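Local coordinates for conserved protein (Methanosarcina mazei, PDB 4DPO) that is of unknown function but belongs to the antibiotic biosynthesis monooxygenase family and may be an oxygenase acting on a small organic substrate, at residues M43-S48 and F99-E104; I50-K55 and S92-E97; Y65-L68 and E72-T75. All coordinates share one frame; numbering follows the deposited sequence.

Interaction 1: M43-S48 and F99-E104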
loop_
_atom_site.group_PDB
_atom_site.type_symbol
_atom_site.label_atom_id
_atom_site.label_comp_id
_atom_site.label_asym_id
_atom_site.label_seq_id
_atom_site.Cartn_x
_atom_site.Cartn_y
_atom_site.Cartn_z
HETATM N N MSE A 43 -15.945 8.813 -5.965
HETATM C CA MSE A 43 -15.493 8.127 -7.199
HETATM C C MSE A 43 -15.394 9.021 -8.404
HETATM O O MSE A 43 -14.400 8.938 -9.104
HETATM C CB MSE A 43 -16.355 6.927 -7.575
HETATM C CG MSE A 43 -16.433 5.837 -6.499
HETATM SE SE MSE A 43 -14.667 5.104 -6.087
HETATM C CE MSE A 43 -15.355 3.510 -5.164
ATOM N N ASN A 44 -16.387 9.880 -8.668
ATOM C CA ASN A 44 -16.279 10.742 -9.841
ATOM C C ASN A 44 -15.121 11.692 -9.721
ATOM O O ASN A 44 -14.523 12.076 -10.726
ATOM C CB ASN A 44 -17.577 11.510 -10.128
ATOM C CG ASN A 44 -18.785 10.581 -10.236
ATOM O OD1 ASN A 44 -18.709 9.521 -10.883
ATOM N ND2 ASN A 44 -19.888 10.945 -9.562
ATOM N N LEU A 45 -14.783 12.065 -8.492
ATOM C CA LEU A 45 -13.622 12.958 -8.288
ATOM C C LEU A 45 -12.264 12.260 -8.471
ATOM O O LEU A 45 -11.385 12.823 -9.132
ATOM C CB LEU A 45 -13.702 13.699 -6.947
ATOM C CG LEU A 45 -14.818 14.750 -6.876
ATOM C CD1 LEU A 45 -15.141 15.066 -5.424
ATOM C CD2 LEU A 45 -14.463 15.974 -7.735
ATOM N N CYS A 46 -12.112 11.037 -7.939
ATOM C CA CYS A 46 -10.962 10.192 -8.295
ATOM C C CYS A 46 -10.771 9.957 -9.793
ATOM O O CYS A 46 -9.640 9.968 -10.255
ATOM C CB CYS A 46 -11.018 8.838 -7.628
ATOM S SG CYS A 46 -11.211 8.857 -5.854
ATOM N N LYS A 47 -11.863 9.730 -10.552
ATOM C CA LYS A 47 -11.773 9.505 -12.017
ATOM C C LYS A 47 -10.977 10.610 -12.646
ATOM O O LYS A 47 -10.012 10.325 -13.394
ATOM C CB LYS A 47 -13.141 9.359 -12.693
ATOM N N SER A 48 -11.293 11.858 -12.305
ATOM C CA SER A 48 -10.556 12.958 -12.959
ATOM C C SER A 48 -9.127 13.067 -12.451
ATOM O O SER A 48 -8.190 13.470 -13.167
ATOM C CB SER A 48 -11.296 14.317 -12.830
ATOM O OG SER A 48 -12.687 14.154 -12.599
ATOM N N PHE A 99 -8.303 17.888 -4.356
ATOM C CA PHE A 99 -8.113 17.459 -3.017
ATOM C C PHE A 99 -9.144 18.083 -2.080
ATOM O O PHE A 99 -9.764 17.406 -1.263
ATOM C CB PHE A 99 -6.698 17.726 -2.565
ATOM C CG PHE A 99 -6.475 17.367 -1.149
ATOM C CD1 PHE A 99 -6.668 16.052 -0.721
ATOM C CD2 PHE A 99 -6.110 18.350 -0.225
ATOM C CE1 PHE A 99 -6.509 15.717 0.650
ATOM C CE2 PHE A 99 -5.940 18.035 1.128
ATOM C CZ PHE A 99 -6.151 16.710 1.569
ATOM N N PRO A 100 -9.400 19.363 -2.238
ATOM C CA PRO A 100 -10.348 19.865 -1.276
ATOM C C PRO A 100 -11.763 19.265 -1.441
ATOM O O PRO A 100 -12.473 19.040 -0.464
ATOM C CB PRO A 100 -10.299 21.356 -1.553
ATOM C CG PRO A 100 -8.885 21.587 -2.109
ATOM C CD PRO A 100 -8.802 20.448 -3.032
ATOM N N LEU A 101 -12.152 18.978 -2.674
ATOM C CA LEU A 101 -13.481 18.457 -2.967
ATOM C C LEU A 101 -13.636 17.058 -2.404
ATOM O O LEU A 101 -14.646 16.690 -1.735
ATOM C CB LEU A 101 -13.673 18.431 -4.479
ATOM C CG LEU A 101 -13.507 19.792 -5.189
ATOM C CD1 LEU A 101 -13.668 19.675 -6.727
ATOM C CD2 LEU A 101 -14.518 20.787 -4.621
ATOM N N LEU A 102 -12.609 16.263 -2.700
ATOM C CA LEU A 102 -12.476 14.909 -2.218
ATOM C C LEU A 102 -12.663 14.907 -0.723
ATOM O O LEU A 102 -13.413 14.106 -0.210
ATOM C CB LEU A 102 -11.087 14.463 -2.542
ATOM C CG LEU A 102 -10.911 13.101 -3.169
ATOM C CD1 LEU A 102 -12.055 12.714 -4.095
ATOM C CD2 LEU A 102 -9.595 13.146 -3.931
ATOM N N SER A 103 -12.009 15.840 -0.027
ATOM C CA SER A 103 -12.161 15.932 1.428
ATOM C C SER A 103 -13.556 16.210 2.010
ATOM O O SER A 103 -13.865 15.753 3.098
ATOM C CB SER A 103 -11.162 16.901 1.986
ATOM O OG SER A 103 -9.911 16.247 1.924
ATOM N N GLU A 104 -14.392 16.954 1.291
ATOM C CA GLU A 104 -15.792 17.093 1.717
ATOM C C GLU A 104 -16.534 15.725 1.812
ATOM O O GLU A 104 -17.566 15.630 2.478
ATOM C CB GLU A 104 -16.557 18.129 0.864
#
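Two helices of the alpha+beta fold of the antibiotic biosynthesis monooxygenase family, a ferredoxin-like arrangement, pack here through L45 of helix 39-54 and the leucine pair L101 and L102 of helix 93-104. The short segment axes pass 9.8 Å apart at their closest and run nearly antiparallel, with a signed crossing angle of -160°. No hydrogen bond crosses the contact. It is wholly apolar, and the 189 Å² buried between the segments comes mostly from the three leucines.

L45 points its CB at the other helix and divides its surface between both partners. Its CB meets the CD1 methyl of L102 at 3.4 Å, while its own CD1 reaches across to CB of L101 at 3.8 Å. The second L45 methyl, CD2, lies 3.9 Å from CD1 of L101, a residue on the exposed side of the interface. There the L45 and L101 side chains cross at about a right angle. In L45 the branch carbon CG is anti to the carbonyl carbon (chi1 -69°), which carries both methyls over to the L101 side.

L102 starts beside the contact line, and its end swings nearer. The same buried side chain touches F42 and L49, which lie about one turn before and one turn after L45 and C46 on helix 39-54. L102 CD1 also faces C46, whose SG lies 4.3 Å away.

Interaction 2: I50-K55 and S92-E97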
loop_
_atom_site.group_PDB
_atom_site.type_symbol
_atom_site.label_atom_id
_atom_site.label_comp_id
_atom_site.label_asym_id
_atom_site.label_seq_id
_atom_site.Cartn_x
_atom_site.Cartn_y
_atom_site.Cartn_z
ATOM N N ILE A 50 -7.193 10.636 -11.409
ATOM C CA ILE A 50 -6.355 9.559 -11.928
ATOM C C ILE A 50 -5.904 9.945 -13.335
ATOM O O ILE A 50 -4.685 10.033 -13.580
ATOM C CB ILE A 50 -7.041 8.152 -11.898
ATOM N N GLU A 51 -6.874 10.259 -14.215
ATOM C CA GLU A 51 -6.605 10.715 -15.587
ATOM C C GLU A 51 -5.486 11.734 -15.582
ATOM O O GLU A 51 -4.508 11.588 -16.333
ATOM C CB GLU A 51 -7.854 11.323 -16.245
ATOM N N GLU A 52 -5.588 12.751 -14.721
ATOM C CA GLU A 52 -4.567 13.790 -14.741
ATOM C C GLU A 52 -3.245 13.245 -14.272
ATOM O O GLU A 52 -2.222 13.414 -14.953
ATOM C CB GLU A 52 -4.988 14.992 -13.914
ATOM C CG GLU A 52 -5.922 15.901 -14.685
ATOM C CD GLU A 52 -5.505 16.081 -16.198
ATOM O OE1 GLU A 52 -4.331 16.424 -16.514
ATOM O OE2 GLU A 52 -6.379 15.880 -17.079
ATOM N N THR A 53 -3.292 12.549 -13.130
ATOM C CA THR A 53 -2.098 12.223 -12.353
ATOM C C THR A 53 -1.242 11.194 -13.074
ATOM O O THR A 53 0.008 11.279 -13.066
ATOM C CB THR A 53 -2.465 11.722 -10.934
ATOM O OG1 THR A 53 -3.153 12.756 -10.224
ATOM C CG2 THR A 53 -1.208 11.296 -10.147
ATOM N N LEU A 54 -1.922 10.227 -13.695
ATOM C CA LEU A 54 -1.218 9.228 -14.501
ATOM C C LEU A 54 -0.370 9.890 -15.583
ATOM O O LEU A 54 0.594 9.268 -16.035
ATOM C CB LEU A 54 -2.149 8.225 -15.166
ATOM C CG LEU A 54 -2.612 7.100 -14.269
ATOM C CD1 LEU A 54 -3.613 6.177 -15.000
ATOM C CD2 LEU A 54 -1.447 6.315 -13.649
ATOM N N LYS A 55 -0.715 11.122 -15.994
ATOM C CA LYS A 55 0.033 11.800 -17.070
ATOM C C LYS A 55 1.286 12.517 -16.575
ATOM O O LYS A 55 2.051 13.014 -17.386
ATOM C CB LYS A 55 -0.863 12.723 -17.947
ATOM N N SER A 92 0.655 20.176 -7.625
ATOM C CA SER A 92 0.035 20.309 -8.949
ATOM C C SER A 92 -1.388 20.957 -8.923
ATOM O O SER A 92 -2.104 20.914 -7.898
ATOM C CB SER A 92 0.021 18.963 -9.669
ATOM O OG SER A 92 -1.136 18.230 -9.317
ATOM N N ASP A 93 -1.780 21.539 -10.054
ATOM C CA ASP A 93 -3.084 22.151 -10.212
ATOM C C ASP A 93 -4.254 21.216 -9.931
ATOM O O ASP A 93 -5.177 21.577 -9.206
ATOM C CB ASP A 93 -3.193 22.712 -11.632
ATOM C CG ASP A 93 -2.316 23.977 -11.837
ATOM O OD1 ASP A 93 -1.742 24.484 -10.831
ATOM O OD2 ASP A 93 -2.205 24.462 -13.000
ATOM N N HIS A 94 -4.242 20.020 -10.511
ATOM C CA HIS A 94 -5.370 19.096 -10.312
ATOM C C HIS A 94 -5.447 18.651 -8.838
ATOM O O HIS A 94 -6.525 18.602 -8.215
ATOM C CB HIS A 94 -5.379 17.891 -11.319
ATOM C CG HIS A 94 -4.083 17.133 -11.396
ATOM N ND1 HIS A 94 -2.986 17.591 -12.100
ATOM C CD2 HIS A 94 -3.709 15.943 -10.861
ATOM C CE1 HIS A 94 -1.988 16.732 -11.976
ATOM N NE2 HIS A 94 -2.401 15.724 -11.230
ATOM N N PHE A 95 -4.291 18.343 -8.266
ATOM C CA PHE A 95 -4.302 17.935 -6.908
ATOM C C PHE A 95 -4.948 19.067 -6.141
ATOM O O PHE A 95 -5.938 18.842 -5.410
ATOM C CB PHE A 95 -2.910 17.669 -6.370
ATOM C CG PHE A 95 -2.944 17.267 -4.953
ATOM C CD1 PHE A 95 -3.386 15.975 -4.594
ATOM C CD2 PHE A 95 -2.652 18.183 -3.953
ATOM C CE1 PHE A 95 -3.478 15.584 -3.245
ATOM C CE2 PHE A 95 -2.746 17.811 -2.610
ATOM C CZ PHE A 95 -3.143 16.499 -2.250
ATOM N N LYS A 96 -4.380 20.273 -6.344
ATOM C CA LYS A 96 -4.769 21.482 -5.640
ATOM C C LYS A 96 -6.308 21.686 -5.709
ATOM O O LYS A 96 -6.962 21.953 -4.662
ATOM C CB LYS A 96 -3.974 22.718 -6.149
ATOM C CG LYS A 96 -2.541 23.033 -5.522
ATOM N N GLU A 97 -6.892 21.524 -6.911
ATOM C CA GLU A 97 -8.339 21.690 -7.108
ATOM C C GLU A 97 -9.194 20.518 -6.541
ATOM O O GLU A 97 -10.331 20.707 -6.066
ATOM C CB GLU A 97 -8.661 21.962 -8.591
#
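A CH-pi contact over a histidine ring joins the C-terminal part of helix 39-54 to the first turn of helix 93-104, within the helical layer of the ferredoxin-like fold. H94 is the hub: E52 covers one face of its imidazole, and T53 sits at the edge, near the ring plane.

The evidence for the face contact is direct. CB of E52 stands 3.5 Å from the centroid of the H94 ring and only 16° off the ring normal, with H94 CG among its nearest atoms at 3.4 Å. E52 then bends at its second torsion, which turns its end away from helix 93-104, and its carboxylate plane is inclined 66° to the imidazole. On the opposite face of the ring lies S92 OG, offset toward the rim. S92 is the N-cap of helix 93-104, its OG accepting a weak bond from F95 N at 3.3 Å while also bonding to H89 O.

H94 holds CG between its backbone N and carbonyl carbon (chi1 52°), a setting that projects the ring across to helix 39-54. Both polar atoms at the ring edge have partners beyond the two segments: T53 OG1 bonds to L49 O one turn earlier, and H94 NE2 makes a weak hydrogen bond with E56 OE2. Between themselves, T53 OG1 and H94 NE2 lie 3.2 Å apart.

Interaction 3: Y65-L68 and E72-T75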
loop_
_atom_site.group_PDB
_atom_site.type_symbol
_atom_site.label_atom_id
_atom_site.label_comp_id
_atom_site.label_asym_id
_atom_site.label_seq_id
_atom_site.Cartn_x
_atom_site.Cartn_y
_atom_site.Cartn_z
ATOM N N TYR A 65 -8.423 1.759 -4.352
ATOM C CA TYR A 65 -8.732 0.409 -4.016
ATOM C C TYR A 65 -9.762 0.360 -2.854
ATOM O O TYR A 65 -9.852 1.308 -2.064
ATOM C CB TYR A 65 -7.435 -0.285 -3.643
ATOM C CG TYR A 65 -6.421 -0.469 -4.794
ATOM C CD1 TYR A 65 -5.640 0.605 -5.279
ATOM C CD2 TYR A 65 -6.206 -1.730 -5.353
ATOM C CE1 TYR A 65 -4.722 0.448 -6.307
ATOM C CE2 TYR A 65 -5.303 -1.904 -6.394
ATOM C CZ TYR A 65 -4.561 -0.817 -6.877
ATOM O OH TYR A 65 -3.661 -1.040 -7.935
ATOM N N GLN A 66 -10.533 -0.718 -2.709
ATOM C CA GLN A 66 -11.535 -0.755 -1.651
ATOM C C GLN A 66 -11.300 -1.956 -0.798
ATOM O O GLN A 66 -11.012 -3.023 -1.321
ATOM C CB GLN A 66 -12.909 -0.866 -2.238
ATOM C CG GLN A 66 -13.990 -1.121 -1.232
ATOM C CD GLN A 66 -15.274 -1.549 -1.923
ATOM O OE1 GLN A 66 -15.362 -2.657 -2.427
ATOM N NE2 GLN A 66 -16.268 -0.664 -1.962
ATOM N N GLU A 67 -11.391 -1.789 0.519
ATOM C CA GLU A 67 -11.129 -2.878 1.425
ATOM C C GLU A 67 -12.269 -3.840 1.308
ATOM O O GLU A 67 -13.426 -3.421 1.195
ATOM C CB GLU A 67 -11.059 -2.421 2.860
ATOM C CG GLU A 67 -10.891 -3.622 3.749
ATOM C CD GLU A 67 -10.213 -3.348 5.046
ATOM O OE1 GLU A 67 -10.436 -2.264 5.598
ATOM O OE2 GLU A 67 -9.474 -4.245 5.532
ATOM N N LEU A 68 -11.946 -5.126 1.378
ATOM C CA LEU A 68 -12.863 -6.155 0.999
ATOM C C LEU A 68 -14.224 -6.076 1.725
ATOM O O LEU A 68 -15.319 -5.845 1.101
ATOM C CB LEU A 68 -12.185 -7.522 1.139
ATOM C CG LEU A 68 -11.722 -8.185 -0.179
ATOM C CD1 LEU A 68 -11.137 -7.184 -1.161
ATOM C CD2 LEU A 68 -10.761 -9.320 0.051
ATOM N N GLU A 72 -16.708 1.264 2.179
ATOM C CA GLU A 72 -16.558 2.680 2.443
ATOM C C GLU A 72 -15.132 3.060 2.797
ATOM O O GLU A 72 -14.812 4.250 2.873
ATOM C CB GLU A 72 -17.460 3.089 3.587
ATOM C CG GLU A 72 -18.825 3.533 3.080
ATOM C CD GLU A 72 -19.823 2.378 3.025
ATOM O OE1 GLU A 72 -19.910 1.662 4.068
ATOM O OE2 GLU A 72 -20.499 2.192 1.964
ATOM N N ILE A 73 -14.304 2.053 3.070
ATOM C CA ILE A 73 -12.897 2.250 3.221
ATOM C C ILE A 73 -12.335 2.223 1.815
ATOM O O ILE A 73 -12.257 1.167 1.227
ATOM C CB ILE A 73 -12.303 1.081 3.997
ATOM C CG1 ILE A 73 -13.019 0.913 5.354
ATOM C CG2 ILE A 73 -10.761 1.223 4.095
ATOM C CD1 ILE A 73 -12.673 1.972 6.457
ATOM N N LEU A 74 -11.951 3.376 1.286
ATOM C CA LEU A 74 -11.390 3.508 -0.058
ATOM C C LEU A 74 -9.922 4.098 -0.114
ATOM O O LEU A 74 -9.702 5.324 0.077
ATOM C CB LEU A 74 -12.306 4.371 -0.901
ATOM C CG LEU A 74 -13.461 3.832 -1.772
ATOM C CD1 LEU A 74 -13.337 2.392 -2.137
ATOM C CD2 LEU A 74 -14.832 4.127 -1.171
ATOM N N THR A 75 -8.928 3.252 -0.409
ATOM C CA THR A 75 -7.547 3.667 -0.241
ATOM C C THR A 75 -6.933 4.109 -1.562
ATOM O O THR A 75 -7.323 3.628 -2.606
ATOM C CB THR A 75 -6.796 2.565 0.465
ATOM O OG1 THR A 75 -7.420 2.339 1.755
ATOM C CG2 THR A 75 -5.317 2.909 0.662
#
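E67 and I73 lie side by side at the turn end of the beta hairpin 59-67/73-80, pointing the same way, with E67 CB 3.9 Å from I73 CG2. E67 has CG anti to its backbone N (chi1 176°) and an extended chain, which brings OE1 alongside the isoleucine branches; its other oxygen, OE2, bonds to N113 of the second subunit.

Q66 and L74 form a non-hydrogen-bonded antiparallel pair. Here the side chains slant across each other, the L74 methyl CD1 meeting Q66 CB at 3.3 Å. The amide of Q66 is held from two sources, NE2 by P71 O in the connecting turn and OE1 by R116 of the second subunit.

Y65 and T75 form the hydrogen-bonded pair, and both send their side chains to the face opposite that of Q66 and L74, the tyrosine ring leading away from strand 73-75. The T75 hydroxyl bonds to Y115 OH of the second subunit. A strand of that subunit pairs antiparallel with Y65, Q66 and E67, so the sheet runs on across the interface. Backbone bonds fix the register. E67 N reaches I73 O at 3.2 Å. T75 N donates to Y65 O at 2.7 Å, and Y65 N returns a nearly straight bond to T75 O, 2.8 Å long.

After helix 18-24 and strand 26-33, the chain enters helix 39-54, which supplies residues 43-48 to interaction 1 and then 50-55 to interaction 2. Strand 59-67 follows, and the chain turns back as strand 73-80, so interaction 3 closes the shortest loop, a hairpin. When helix 93-104 comes back alongside helix 39-54, interaction 2 closes around that hairpin, and interaction 1 then closes around both; the three nest without crossing. Interactions 1 and 2 are neighbours along one antiparallel helix pair, touching where P100 CD packs on F95 O. Interaction 1 also reaches the sheet, through M43 CE against L74 CD1. Interactions 2 and 3 remain separate, with nearest atoms about 10 Å apart.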